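Local coordinates for aminopeptidase-like protein (Chaetomium thermophilum, PDB 5JM6) that probably acts as a zinc-dependent metalloaminopeptidase of the peptidase M18 family and assembles as a dodecamer in the Cvt pathway of selective autophagy, at residues 50-58 with 493-501; 386-397 with 473-484. All blocks are in the same frame, centred on the assembly; numbering follows the deposited sequence.

Interaction 1: 50-58 with 493-501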
# COMPACT_ATOMS: atom_id res chain seq x y z
N ARG A 50 26.85 54.38 -12.07
CA ARG A 50 27.71 53.90 -10.99
C ARG A 50 27.49 52.44 -10.53
O ARG A 50 28.46 51.80 -10.13
CB ARG A 50 27.60 54.83 -9.78
CG ARG A 50 28.95 55.16 -9.16
CD ARG A 50 28.96 56.52 -8.47
NE ARG A 50 28.86 57.63 -9.42
CZ ARG A 50 29.86 58.07 -10.17
NH1 ARG A 50 31.05 57.50 -10.10
NH2 ARG A 50 29.67 59.09 -11.00
N PRO A 51 26.25 51.92 -10.56
CA PRO A 51 26.09 50.53 -10.12
C PRO A 51 26.99 49.53 -10.86
O PRO A 51 27.53 48.62 -10.23
CB PRO A 51 24.62 50.23 -10.41
CG PRO A 51 23.96 51.54 -10.24
CD PRO A 51 24.93 52.56 -10.78
N GLU A 52 27.18 49.73 -12.16
CA GLU A 52 28.07 48.88 -12.94
C GLU A 52 29.52 48.95 -12.44
O GLU A 52 30.29 48.02 -12.67
CB GLU A 52 28.02 49.26 -14.42
CG GLU A 52 28.06 50.75 -14.70
CD GLU A 52 26.68 51.39 -14.65
OE1 GLU A 52 25.80 50.87 -13.94
OE2 GLU A 52 26.48 52.42 -15.33
N HIS A 53 29.87 50.03 -11.76
CA HIS A 53 31.25 50.19 -11.29
C HIS A 53 31.59 49.24 -10.14
O HIS A 53 32.74 49.17 -9.72
CB HIS A 53 31.50 51.64 -10.86
CG HIS A 53 31.52 52.61 -12.00
ND1 HIS A 53 31.14 53.93 -11.87
CD2 HIS A 53 31.87 52.45 -13.30
CE1 HIS A 53 31.26 54.54 -13.04
NE2 HIS A 53 31.70 53.66 -13.92
N PHE A 54 30.59 48.54 -9.61
CA PHE A 54 30.84 47.54 -8.57
C PHE A 54 30.88 46.10 -9.07
O PHE A 54 31.15 45.19 -8.29
CB PHE A 54 29.81 47.68 -7.46
CG PHE A 54 29.92 48.96 -6.70
CD1 PHE A 54 29.25 50.09 -7.12
CD2 PHE A 54 30.72 49.05 -5.57
CE1 PHE A 54 29.36 51.28 -6.43
CE2 PHE A 54 30.84 50.23 -4.88
CZ PHE A 54 30.15 51.35 -5.31
N THR A 55 30.62 45.89 -10.36
CA THR A 55 30.51 44.53 -10.87
C THR A 55 31.83 43.76 -10.79
O THR A 55 31.87 42.67 -10.21
CB THR A 55 30.01 44.51 -12.33
OG1 THR A 55 28.75 45.20 -12.41
CG2 THR A 55 29.81 43.08 -12.81
N GLN A 56 32.90 44.29 -11.37
CA GLN A 56 34.18 43.59 -11.30
C GLN A 56 34.80 43.58 -9.89
O GLN A 56 35.39 42.56 -9.50
CB GLN A 56 35.18 44.16 -12.31
CG GLN A 56 36.46 43.32 -12.41
CD GLN A 56 36.36 42.18 -13.41
OE1 GLN A 56 35.47 42.17 -14.26
NE2 GLN A 56 37.26 41.21 -13.31
N PRO A 57 34.71 44.69 -9.13
CA PRO A 57 35.20 44.55 -7.75
C PRO A 57 34.48 43.46 -6.95
O PRO A 57 35.14 42.76 -6.17
CB PRO A 57 34.92 45.93 -7.15
CG PRO A 57 35.04 46.86 -8.30
CD PRO A 57 34.46 46.10 -9.47
N TYR A 58 33.18 43.29 -7.15
CA TYR A 58 32.46 42.20 -6.49
C TYR A 58 32.95 40.84 -7.00
O TYR A 58 33.13 39.92 -6.21
CB TYR A 58 30.95 42.32 -6.71
CG TYR A 58 30.17 41.17 -6.10
CD1 TYR A 58 30.00 41.06 -4.73
CD2 TYR A 58 29.61 40.18 -6.91
CE1 TYR A 58 29.29 40.01 -4.17
CE2 TYR A 58 28.90 39.13 -6.36
CZ TYR A 58 28.74 39.05 -4.99
OH TYR A 58 28.04 38.01 -4.43
N SER A 493 24.01 41.28 -12.84
CA SER A 493 25.33 41.89 -12.77
C SER A 493 25.31 43.26 -12.09
O SER A 493 26.33 43.73 -11.59
CB SER A 493 25.94 42.02 -14.17
OG SER A 493 25.12 42.83 -14.99
N LEU A 494 24.14 43.90 -12.08
CA LEU A 494 24.01 45.21 -11.45
C LEU A 494 23.54 45.12 -10.01
O LEU A 494 23.47 46.13 -9.31
CB LEU A 494 23.03 46.08 -12.23
CG LEU A 494 23.40 46.35 -13.69
CD1 LEU A 494 22.28 47.12 -14.34
CD2 LEU A 494 24.71 47.10 -13.77
N ASP A 495 23.22 43.91 -9.56
CA ASP A 495 22.65 43.75 -8.23
C ASP A 495 23.60 44.09 -7.07
O ASP A 495 23.15 44.63 -6.06
CB ASP A 495 22.09 42.34 -8.08
CG ASP A 495 20.64 42.25 -8.53
OD1 ASP A 495 19.81 43.02 -8.01
OD2 ASP A 495 20.33 41.43 -9.42
N PRO A 496 24.91 43.78 -7.19
CA PRO A 496 25.77 44.29 -6.11
C PRO A 496 25.75 45.81 -6.03
O PRO A 496 25.54 46.35 -4.94
CB PRO A 496 27.16 43.78 -6.50
CG PRO A 496 26.89 42.56 -7.30
CD PRO A 496 25.64 42.85 -8.08
N GLY A 497 25.93 46.49 -7.16
CA GLY A 497 25.94 47.94 -7.20
C GLY A 497 24.65 48.55 -6.70
O GLY A 497 24.67 49.48 -5.88
N LEU A 498 23.53 48.04 -7.18
CA LEU A 498 22.22 48.51 -6.73
C LEU A 498 22.08 48.30 -5.22
O LEU A 498 21.41 49.07 -4.54
CB LEU A 498 21.10 47.80 -7.48
CG LEU A 498 20.94 48.15 -8.97
CD1 LEU A 498 19.97 47.19 -9.65
CD2 LEU A 498 20.49 49.59 -9.14
N GLY A 499 22.74 47.26 -4.71
CA GLY A 499 22.76 47.01 -3.28
C GLY A 499 23.48 48.09 -2.49
O GLY A 499 22.91 48.66 -1.56
N VAL A 500 24.69 48.42 -2.92
CA VAL A 500 25.51 49.43 -2.29
C VAL A 500 24.80 50.75 -2.32
O VAL A 500 24.82 51.51 -1.37
CB VAL A 500 26.80 49.62 -3.11
CG1 VAL A 500 27.64 50.76 -2.56
CG2 VAL A 500 27.59 48.34 -3.20
N LYS A 501 24.16 51.01 -3.45
CA LYS A 501 23.44 52.26 -3.65
C LYS A 501 22.32 52.43 -2.62
O LYS A 501 22.17 53.50 -2.04
CB LYS A 501 22.86 52.32 -5.07
CG LYS A 501 22.29 53.68 -5.43
CD LYS A 501 21.57 53.61 -6.77
CE LYS A 501 21.14 54.99 -7.22
NZ LYS A 501 20.40 54.93 -8.51
O HOH W 1 27.02 46.07 -9.65

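Interaction 2: 386-397 with 473-484. With ZN (zinc ion), chain H.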
# COMPACT_ATOMS: atom_id res chain seq x y z
N PHE A 386 17.80 52.55 13.81
CA PHE A 386 17.11 51.67 12.87
C PHE A 386 18.09 50.60 12.40
O PHE A 386 19.24 50.91 12.09
CB PHE A 386 16.56 52.47 11.70
CG PHE A 386 15.61 51.70 10.83
CD1 PHE A 386 16.08 50.87 9.83
CD2 PHE A 386 14.24 51.81 11.02
CE1 PHE A 386 15.20 50.16 9.03
CE2 PHE A 386 13.36 51.10 10.22
CZ PHE A 386 13.84 50.28 9.23
N LEU A 387 17.62 49.37 12.30
CA LEU A 387 18.47 48.26 11.90
C LEU A 387 17.98 47.62 10.61
O LEU A 387 16.89 47.06 10.57
CB LEU A 387 18.54 47.19 12.99
CG LEU A 387 19.20 45.89 12.52
CD1 LEU A 387 20.72 46.01 12.51
CD2 LEU A 387 18.74 44.68 13.34
N VAL A 388 18.80 47.69 9.57
CA VAL A 388 18.49 46.94 8.36
C VAL A 388 19.23 45.61 8.42
O VAL A 388 20.45 45.55 8.31
CB VAL A 388 18.89 47.72 7.09
CG1 VAL A 388 18.71 46.86 5.85
CG2 VAL A 388 18.07 49.00 6.97
N SER A 389 18.46 44.54 8.60
CA SER A 389 19.00 43.19 8.65
C SER A 389 18.91 42.60 7.25
O SER A 389 17.81 42.34 6.75
CB SER A 389 18.24 42.33 9.66
OG SER A 389 18.56 40.96 9.51
N SER A 390 20.06 42.39 6.62
CA SER A 390 20.05 42.07 5.20
C SER A 390 20.57 40.67 4.88
O SER A 390 21.75 40.38 5.05
CB SER A 390 20.85 43.12 4.43
OG SER A 390 22.24 43.03 4.69
N ASP A 391 19.65 39.82 4.43
CA ASP A 391 19.98 38.52 3.87
C ASP A 391 19.43 38.46 2.45
O ASP A 391 18.48 39.17 2.13
CB ASP A 391 19.41 37.38 4.71
CG ASP A 391 20.16 36.07 4.52
OD1 ASP A 391 21.06 36.02 3.66
OD2 ASP A 391 19.86 35.09 5.24
N VAL A 392 20.01 37.62 1.60
CA VAL A 392 19.54 37.50 0.22
C VAL A 392 18.10 36.98 0.16
O VAL A 392 17.62 36.32 1.09
CB VAL A 392 20.46 36.58 -0.60
CG1 VAL A 392 21.71 37.33 -1.03
CG2 VAL A 392 20.82 35.34 0.21
N THR A 393 17.41 37.31 -0.93
CA THR A 393 16.02 36.91 -1.14
C THR A 393 15.86 36.18 -2.46
O THR A 393 16.75 36.22 -3.31
CB THR A 393 15.06 38.12 -1.12
OG1 THR A 393 15.54 39.12 -2.03
CG2 THR A 393 14.97 38.71 0.28
N HIS A 394 14.72 35.52 -2.65
CA HIS A 394 14.51 34.71 -3.84
C HIS A 394 13.97 35.55 -5.00
O HIS A 394 12.89 36.13 -4.91
CB HIS A 394 13.55 33.56 -3.53
CG HIS A 394 13.97 32.72 -2.37
ND1 HIS A 394 15.12 31.96 -2.37
CD2 HIS A 394 13.39 32.53 -1.15
CE1 HIS A 394 15.23 31.33 -1.21
NE2 HIS A 394 14.20 31.66 -0.46
N ALA A 395 14.74 35.60 -6.08
CA ALA A 395 14.27 36.22 -7.31
C ALA A 395 13.19 35.36 -7.93
O ALA A 395 13.07 34.18 -7.61
CB ALA A 395 15.43 36.43 -8.28
N ALA A 396 12.39 35.95 -8.81
CA ALA A 396 11.38 35.19 -9.54
C ALA A 396 12.05 34.05 -10.29
O ALA A 396 12.99 34.27 -11.04
CB ALA A 396 10.62 36.09 -10.50
N HIS A 397 11.58 32.83 -10.07
CA HIS A 397 12.14 31.69 -10.80
C HIS A 397 11.27 31.39 -12.01
O HIS A 397 10.09 31.06 -11.86
CB HIS A 397 12.26 30.45 -9.92
CG HIS A 397 13.22 29.44 -10.46
ND1 HIS A 397 13.02 28.79 -11.66
CD2 HIS A 397 14.39 28.97 -9.97
CE1 HIS A 397 14.03 27.96 -11.88
NE2 HIS A 397 14.87 28.05 -10.87
N LYS A 473 14.10 49.62 15.98
CA LYS A 473 13.22 49.58 14.84
C LYS A 473 13.98 48.93 13.68
O LYS A 473 15.17 49.19 13.50
CB LYS A 473 12.75 51.01 14.55
CG LYS A 473 11.34 51.17 14.14
CD LYS A 473 10.57 49.89 14.21
CE LYS A 473 9.49 49.90 13.15
NZ LYS A 473 8.37 50.79 13.49
N ALA A 474 13.33 48.05 12.93
CA ALA A 474 14.07 47.19 12.01
C ALA A 474 13.27 46.72 10.80
O ALA A 474 12.04 46.74 10.80
CB ALA A 474 14.61 45.98 12.77
N ALA A 475 13.99 46.28 9.77
CA ALA A 475 13.38 45.69 8.58
C ALA A 475 14.28 44.61 8.01
O ALA A 475 15.50 44.65 8.18
CB ALA A 475 13.11 46.76 7.53
N ASP A 476 13.68 43.62 7.35
CA ASP A 476 14.47 42.66 6.60
C ASP A 476 14.50 43.03 5.13
O ASP A 476 13.48 43.25 4.49
CB ASP A 476 13.95 41.23 6.75
CG ASP A 476 14.48 40.56 7.99
OD1 ASP A 476 14.16 41.01 9.10
OD2 ASP A 476 15.31 39.64 7.85
N VAL A 477 15.72 43.06 4.61
CA VAL A 477 16.00 43.62 3.32
C VAL A 477 16.90 42.65 2.56
O VAL A 477 17.79 42.05 3.15
CB VAL A 477 16.66 45.01 3.49
CG1 VAL A 477 17.41 45.42 2.27
CG2 VAL A 477 15.61 46.05 3.85
N GLY A 478 16.66 42.47 1.27
CA GLY A 478 17.52 41.58 0.53
C GLY A 478 17.67 41.85 -0.95
O GLY A 478 16.78 42.37 -1.61
N ILE A 479 18.83 41.45 -1.46
CA ILE A 479 19.12 41.52 -2.88
C ILE A 479 18.66 40.20 -3.48
O ILE A 479 18.99 39.13 -2.97
CB ILE A 479 20.62 41.76 -3.13
CG1 ILE A 479 21.07 43.02 -2.39
CG2 ILE A 479 20.90 41.87 -4.62
CD1 ILE A 479 22.54 43.34 -2.56
N PRO A 480 17.86 40.27 -4.56
CA PRO A 480 17.26 39.05 -5.12
C PRO A 480 18.29 38.11 -5.73
O PRO A 480 19.32 38.56 -6.26
CB PRO A 480 16.31 39.59 -6.19
CG PRO A 480 16.88 40.90 -6.56
CD PRO A 480 17.46 41.47 -5.30
N GLN A 481 18.02 36.82 -5.64
CA GLN A 481 18.94 35.79 -6.10
C GLN A 481 18.21 34.52 -6.52
O GLN A 481 17.16 34.19 -5.97
CB GLN A 481 19.96 35.49 -5.00
CG GLN A 481 20.48 34.06 -4.99
CD GLN A 481 21.29 33.76 -3.76
OE1 GLN A 481 21.38 34.57 -2.85
NE2 GLN A 481 21.91 32.58 -3.74
N LEU A 482 18.77 33.82 -7.50
CA LEU A 482 18.29 32.50 -7.89
C LEU A 482 19.22 31.42 -7.36
O LEU A 482 20.41 31.66 -7.15
CB LEU A 482 18.18 32.39 -9.41
CG LEU A 482 16.91 32.99 -10.01
CD1 LEU A 482 16.75 32.60 -11.47
CD2 LEU A 482 15.70 32.54 -9.19
N SER A 483 18.65 30.24 -7.10
CA SER A 483 19.41 29.06 -6.69
C SER A 483 20.17 29.29 -5.39
O SER A 483 21.35 28.96 -5.29
CB SER A 483 20.38 28.64 -7.80
OG SER A 483 19.69 28.39 -9.01
N MET A 484 19.48 29.85 -4.41
CA MET A 484 20.06 30.07 -3.09
C MET A 484 20.47 28.74 -2.46
O MET A 484 19.76 27.74 -2.58
CB MET A 484 19.05 30.79 -2.19
CG MET A 484 19.59 31.16 -0.82
SD MET A 484 18.35 32.02 0.17
CE MET A 484 18.00 33.44 -0.87
ZN ZN H . 21.51 34.16 4.34

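Interaction 1: 50-58 with 493-501
Ser493 meets Thr55 through its backbone carbonyl. Thr55 OG1 donates to Ser493 O at 2.9 Å. The hydroxyl comes from above the carbonyl plane, about 40° out of it. It gets there because OG1 stands opposite the Thr55 carbonyl carbon (chi1 -56°), with CG2 turned to the other side. A modelled water donates to the same Ser493 O, so this oxygen takes two bonds.

Leu494 follows with a looser apolar touch. Its CD2 lies 3.9 Å from Glu52 CA, and the two side chains run side by side in the same direction.

Pro496 packs on an aromatic face. Its CG sits 4.0 Å from the centroid of the Tyr58 ring, displaced toward the CD2 rim, in a CH-pi contact. The other neighbours of this ring include Trp312 and Leu309 of helix 305-320.

In the fold, the 3-10 turn 51-54 and the first turn of helix 55-64 dock here on the opening turns of helix 495-514. The first modelled residues of this M18 aminopeptidase thus lie against the start of its last long helix.

Gly497 is the point of closest backbone approach. Its CA lies 3.5 Å from Pro51 O in a CA-H...O contact. A CB here would run into Pro51 O, so the close approach depends on the glycine. The water ties the same two residues: it accepts from Gly497 N at 2.8 Å and donates to Pro51 O at 2.7 Å. Gly497 CA also rests against CB and CD1 of Phe54.

Leu498 reaches back to the proline, with CD2 4.1 Å from Pro51 CG.

Val500 closes on Phe54 from the opposite direction. Its CG2 is placed over one ring face, 16° off the normal, while CG1 meets Phe54 CZ at 3.8 Å. His320 approaches the Phe54 ring in an edge-to-face arrangement.

Interaction 2: 386-397 with 473-484
Leu387 N donates to Lys473 O at 2.7 Å, and Ser389 N to Ala475 O at 3.0 Å. Ala475 N and Val477 N return bonds to Leu387 O and Ser389 O. This is the parallel pairing of two neighbouring strands in the central mixed sheet of the M18 aminopeptidase.

The regular pattern breaks at Asp391, whose N makes just a weak bond to Val477 O. Here the carboxylate grips a zinc ion with both oxygens, OD1 at 2.0 Å and OD2 at 2.1 Å. His133 and Asp306 complete the modelled site. Val392 N donates to Asp391 OD1 from above the carboxylate plane, a bent bond from the next residue that may help set the carboxylate's rotation. Pairing resumes beyond the break, where Thr393 N reaches Ile479 O and Ala395 N reaches Gln481 O at 2.8 Å.

Packing begins at Phe386. The ring is swung away from its own backbone N (chi1 -168°) and lies across the neighbouring strand. One face covers Lys473 O and Ala474 N, and CZ touches Ala475 CB at 4.0 Å. With a serine in place of Phe386, this stretch of backbone would probably lose its cover and a gap would open beside Ala475 CB.

Val388 CG1 meets Val477 CB at 3.6 Å, on the face covered by helix 495-514. At the far end, His394 also packs against Phe211 and His210 of a second subunit. Met484 crosses that imidazole at about a right angle, its SD oblique to the ring, and its CE lies 3.6 Å from Val392 CG2.

In the fold
The segments follow the order 50-58, 386-397, 473-484, 493-501, so both strands of interaction 2 fall, in sequence, between the two segments of interaction 1. Their centres lie about 16 Å apart, and the two contacts touch. The link is helix 495-514: its first turns receive the N-terminal segment, and the helix also covers one face of the sheet that holds strands 386-394 and 473-481. Ile479 of interaction 2 packs on Asp495 and Gly499 of interaction 1, with Ile479 CG2 3.7 Å from Asp495 CB. Interaction 2 supplies a zinc ligand, whereas interaction 1 packs the first modelled residues against the opening turns of that helix.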